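Local coordinates for protein lactoylglutathione lyase (Pseudomonas aeruginosa, PDB 4MTT) that belongs to the glyoxalase/bleomycin resistance protein/dioxygenase superfamily and assembles from two copies of one chain, at residues L8-L13 against D115-K120. Residues are numbered along the deposited sequence; the frame is centred on the assembly and turned at random.
Sequences LRVADL and DPDGYK. With TAM (tris(hydroxyethyl)aminomethane), chain D.
Tyr119 and Asp117 both hold CG anti to their own carbonyl carbon (chi1 -64° and -70°), which sends the phenol toward Leu8 and Arg9 and the carboxylate toward Val10 and Ala11. The Tyr119 hydroxyl donates a short hydrogen bond to the backbone of Arg9, OH to O 2.6 Å; the hydroxyl lies in the carbonyl plane, on a lone pair of Arg9 O, and that oxygen in turn sits at the edge of the Tyr119 ring, near its plane. One ring face carries Leu8, whose CD1 makes a CH-pi contact 3.9 Å from the Tyr119 ring centroid, while CD2 reaches toward CE1. The methyl over the face and the hydroxyl bond at the edge probably restrain the ring's rotation together.

Asp117 crosses Val10 at about a right angle and splits its two oxygens. OD1 takes the amide of Ala11, N to OD1 3.0 Å and nearly straight (167°), on the syn side but tilted out of the carboxylate plane. OD2 of Asp117 lies against Val10 CB at 3.6 Å; a water bonded to Asp12 O also sits unusually close to this OD2, so the length of that second bridge is doubtful.

The type I turn from Asp115 to Gly118 carries Asp117 within it and leads directly into Tyr119. Asp115 OD1 receives the Tyr119 amide, N to OD1 2.9 Å, from above the carboxylate plane, and a weak bond from the amide of Asp117; its OD2 is bonded to Tyr20. Gly118 offers its O to TAM N (2.9 Å).

The contact joins the chain's two beta-alpha-beta-beta-beta modules, strand order 1-4-3-2, paired as in the glyoxalase superfamily: the turn linking strands 109-114 and 120-125 rests on the end of strand 2-9, just before helix 13-23, which Asp12 N-caps. Strand 2-9 pairs with strand 54-60 and, through Leu8, with an antiparallel strand of the second subunit.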
ATOM      1  N   LEU A   8      -2.998  -1.058   6.475  1.00 15.70           N
ATOM      2  CA  LEU A   8      -2.089  -1.833   7.332  1.00 15.33           C
ATOM      3  C   LEU A   8      -2.653  -1.941   8.753  1.00 19.06           C
ATOM      4  O   LEU A   8      -3.180  -0.964   9.298  1.00 16.49           O
ATOM      5  CB  LEU A   8      -0.680  -1.206   7.418  1.00 15.37           C
ATOM      6  CG  LEU A   8       0.122  -1.060   6.096  1.00 20.16           C
ATOM      7  CD1 LEU A   8       1.437  -0.411   6.354  1.00 19.23           C
ATOM      8  CD2 LEU A   8       0.328  -2.425   5.376  1.00 18.98           C
ATOM      9  N   ARG A   9      -2.487  -3.117   9.369  1.00 17.47           N
ATOM     10  CA  ARG A   9      -2.914  -3.343  10.744  1.00 16.42           C
ATOM     11  C   ARG A   9      -1.745  -3.031  11.674  1.00 20.18           C
ATOM     12  O   ARG A   9      -0.599  -3.435  11.428  1.00 16.71           O
ATOM     13  CB  ARG A   9      -3.469  -4.763  10.960  1.00 16.15           C
ATOM     14  CG  ARG A   9      -4.806  -5.003  10.262  1.00 16.27           C
ATOM     15  CD  ARG A   9      -5.323  -6.423  10.427  1.00 13.02           C
ATOM     16  NE  ARG A   9      -6.382  -6.670   9.456  1.00 20.67           N
ATOM     17  CZ  ARG A   9      -6.214  -7.223   8.257  1.00 32.49           C
ATOM     18  NH1 ARG A   9      -5.030  -7.704   7.897  1.00 22.99           N
ATOM     19  NH2 ARG A   9      -7.236  -7.327   7.423  1.00 25.83           N
ATOM     20  N   VAL A  10      -2.040  -2.274  12.742  1.00 17.98           N
ATOM     21  CA  VAL A  10      -1.046  -1.823  13.720  1.00 17.23           C
ATOM     22  C   VAL A  10      -1.425  -2.329  15.111  1.00 20.27           C
ATOM     23  O   VAL A  10      -2.606  -2.443  15.401  1.00 19.78           O
ATOM     24  CB  VAL A  10      -0.850  -0.265  13.660  1.00 21.31           C
ATOM     25  CG1 VAL A  10      -0.304   0.160  12.301  1.00 20.66           C
ATOM     26  CG2 VAL A  10      -2.152   0.492  13.974  1.00 21.19           C
ATOM     27  N   ALA A  11      -0.424  -2.661  15.944  1.00 19.15           N
ATOM     28  CA  ALA A  11      -0.574  -3.177  17.313  1.00 19.97           C
ATOM     29  C   ALA A  11      -0.888  -2.029  18.281  1.00 23.00           C
ATOM     30  O   ALA A  11      -1.603  -2.199  19.250  1.00 24.90           O
ATOM     31  CB  ALA A  11       0.746  -3.846  17.748  1.00 20.75           C
ATOM     32  N   ASP A  12      -0.313  -0.877  18.034  1.00 20.04           N
ATOM     33  CA  ASP A  12      -0.447   0.289  18.886  1.00 18.67           C
ATOM     34  C   ASP A  12      -0.602   1.475  17.963  1.00 21.30           C
ATOM     35  O   ASP A  12       0.381   1.905  17.326  1.00 21.47           O
ATOM     36  CB  ASP A  12       0.792   0.402  19.796  1.00 19.49           C
ATOM     37  CG  ASP A  12       0.797   1.604  20.737  1.00 25.17           C
ATOM     38  OD1 ASP A  12       0.144   2.622  20.410  1.00 25.25           O
ATOM     39  OD2 ASP A  12       1.564   1.583  21.717  1.00 31.95           O
ATOM     40  N   LEU A  13      -1.848   1.985  17.863  1.00 16.79           N
ATOM     41  CA  LEU A  13      -2.173   3.087  16.966  1.00 16.45           C
ATOM     42  C   LEU A  13      -1.422   4.372  17.286  1.00 21.29           C
ATOM     43  O   LEU A  13      -0.964   5.055  16.366  1.00 21.79           O
ATOM     44  CB  LEU A  13      -3.705   3.325  16.870  1.00 16.90           C
ATOM     45  CG  LEU A  13      -4.159   4.492  15.922  1.00 21.72           C
ATOM     46  CD1 LEU A  13      -3.777   4.229  14.428  1.00 21.71           C
ATOM     47  CD2 LEU A  13      -5.608   4.793  16.075  1.00 17.72           C
ATOM     48  N   ASP A 115       8.654   1.186  10.390  1.00 22.34           N
ATOM     49  CA  ASP A 115       7.737   1.826  11.305  1.00 20.70           C
ATOM     50  C   ASP A 115       7.733   1.014  12.623  1.00 28.89           C
ATOM     51  O   ASP A 115       8.371  -0.054  12.654  1.00 28.55           O
ATOM     52  CB  ASP A 115       6.346   1.991  10.647  1.00 20.46           C
ATOM     53  CG  ASP A 115       5.410   0.799  10.608  1.00 21.31           C
ATOM     54  OD1 ASP A 115       5.809  -0.302  11.083  1.00 19.57           O
ATOM     55  OD2 ASP A 115       4.262   0.964  10.120  1.00 19.05           O
ATOM     56  N   PRO A 116       7.013   1.435  13.704  1.00 27.62           N
ATOM     57  CA  PRO A 116       7.053   0.658  14.962  1.00 27.41           C
ATOM     58  C   PRO A 116       6.610  -0.793  14.844  1.00 29.31           C
ATOM     59  O   PRO A 116       7.089  -1.625  15.609  1.00 28.10           O
ATOM     60  CB  PRO A 116       6.121   1.457  15.899  1.00 28.78           C
ATOM     61  CG  PRO A 116       6.211   2.830  15.408  1.00 32.97           C
ATOM     62  CD  PRO A 116       6.229   2.672  13.898  1.00 29.05           C
ATOM     63  N   ASP A 117       5.726  -1.095  13.876  1.00 24.73           N
ATOM     64  CA  ASP A 117       5.224  -2.449  13.650  1.00 24.25           C
ATOM     65  C   ASP A 117       6.116  -3.333  12.787  1.00 30.63           C
ATOM     66  O   ASP A 117       5.811  -4.520  12.623  1.00 31.45           O
ATOM     67  CB  ASP A 117       3.820  -2.401  13.057  1.00 24.95           C
ATOM     68  CG  ASP A 117       2.852  -1.915  14.082  1.00 25.41           C
ATOM     69  OD1 ASP A 117       2.315  -2.754  14.821  1.00 28.30           O
ATOM     70  OD2 ASP A 117       2.698  -0.684  14.207  1.00 28.78           O
ATOM     71  N   GLY A 118       7.193  -2.764  12.253  1.00 27.57           N
ATOM     72  CA  GLY A 118       8.103  -3.492  11.383  1.00 27.19           C
ATOM     73  C   GLY A 118       7.830  -3.302   9.902  1.00 28.91           C
ATOM     74  O   GLY A 118       8.596  -3.821   9.091  1.00 27.90           O
ATOM     75  N   TYR A 119       6.780  -2.499   9.522  1.00 23.47           N
ATOM     76  CA  TYR A 119       6.475  -2.216   8.103  1.00 21.30           C
ATOM     77  C   TYR A 119       7.562  -1.368   7.457  1.00 25.66           C
ATOM     78  O   TYR A 119       7.994  -0.380   8.044  1.00 26.18           O
ATOM     79  CB  TYR A 119       5.105  -1.527   7.909  1.00 19.84           C
ATOM     80  CG  TYR A 119       3.927  -2.377   8.316  1.00 18.55           C
ATOM     81  CD1 TYR A 119       3.579  -3.524   7.596  1.00 19.39           C
ATOM     82  CD2 TYR A 119       3.134  -2.023   9.403  1.00 17.72           C
ATOM     83  CE1 TYR A 119       2.496  -4.317   7.979  1.00 18.30           C
ATOM     84  CE2 TYR A 119       2.065  -2.816   9.804  1.00 17.75           C
ATOM     85  CZ  TYR A 119       1.738  -3.952   9.082  1.00 22.22           C
ATOM     86  OH  TYR A 119       0.648  -4.686   9.469  1.00 20.83           O
ATOM     87  N   LYS A 120       7.988  -1.745   6.233  1.00 21.19           N
ATOM     88  CA  LYS A 120       9.031  -1.038   5.483  1.00 19.36           C
ATOM     89  C   LYS A 120       8.493   0.225   4.824  1.00 21.28           C
ATOM     90  O   LYS A 120       7.429   0.216   4.185  1.00 20.40           O
ATOM     91  CB  LYS A 120       9.604  -1.932   4.380  1.00 22.52           C
ATOM     92  CG  LYS A 120      10.749  -2.836   4.797  1.00 54.14           C
ATOM     93  CD  LYS A 120      11.549  -3.263   3.557  1.00 70.37           C
ATOM     94  CE  LYS A 120      12.718  -4.167   3.873  1.00 86.68           C
ATOM     95  NZ  LYS A 120      13.424  -4.607   2.636  1.00 97.50           N
TER
HETATM   96  C   TAM D 202       9.588  -6.768   7.602  1.00 68.18           C
HETATM   97  C1  TAM D 202       9.865  -7.721   6.421  1.00 65.77           C
HETATM   98  C2  TAM D 202       8.100  -6.687   7.979  1.00 66.13           C
HETATM   99  C3  TAM D 202      10.459  -7.170   8.810  1.00 72.56           C
HETATM  100  C4  TAM D 202       9.859  -9.238   6.678  1.00 64.06           C
HETATM  101  C5  TAM D 202       7.129  -6.766   6.804  1.00 64.94           C
HETATM  102  C6  TAM D 202      10.469  -6.249  10.033  1.00 75.30           C
HETATM  103  N   TAM D 202       9.984  -5.425   7.147  1.00 66.72           N
HETATM  104  O4  TAM D 202       8.629  -9.696   7.260  1.00 59.49           O
HETATM  105  O5  TAM D 202       6.051  -5.838   6.934  1.00 64.46           O
HETATM  106  O6  TAM D 202       9.442  -6.648  10.949  1.00 77.47           O
HETATM  107  O   HOH W   1       2.254  -0.025  16.612  1.00 19.00           O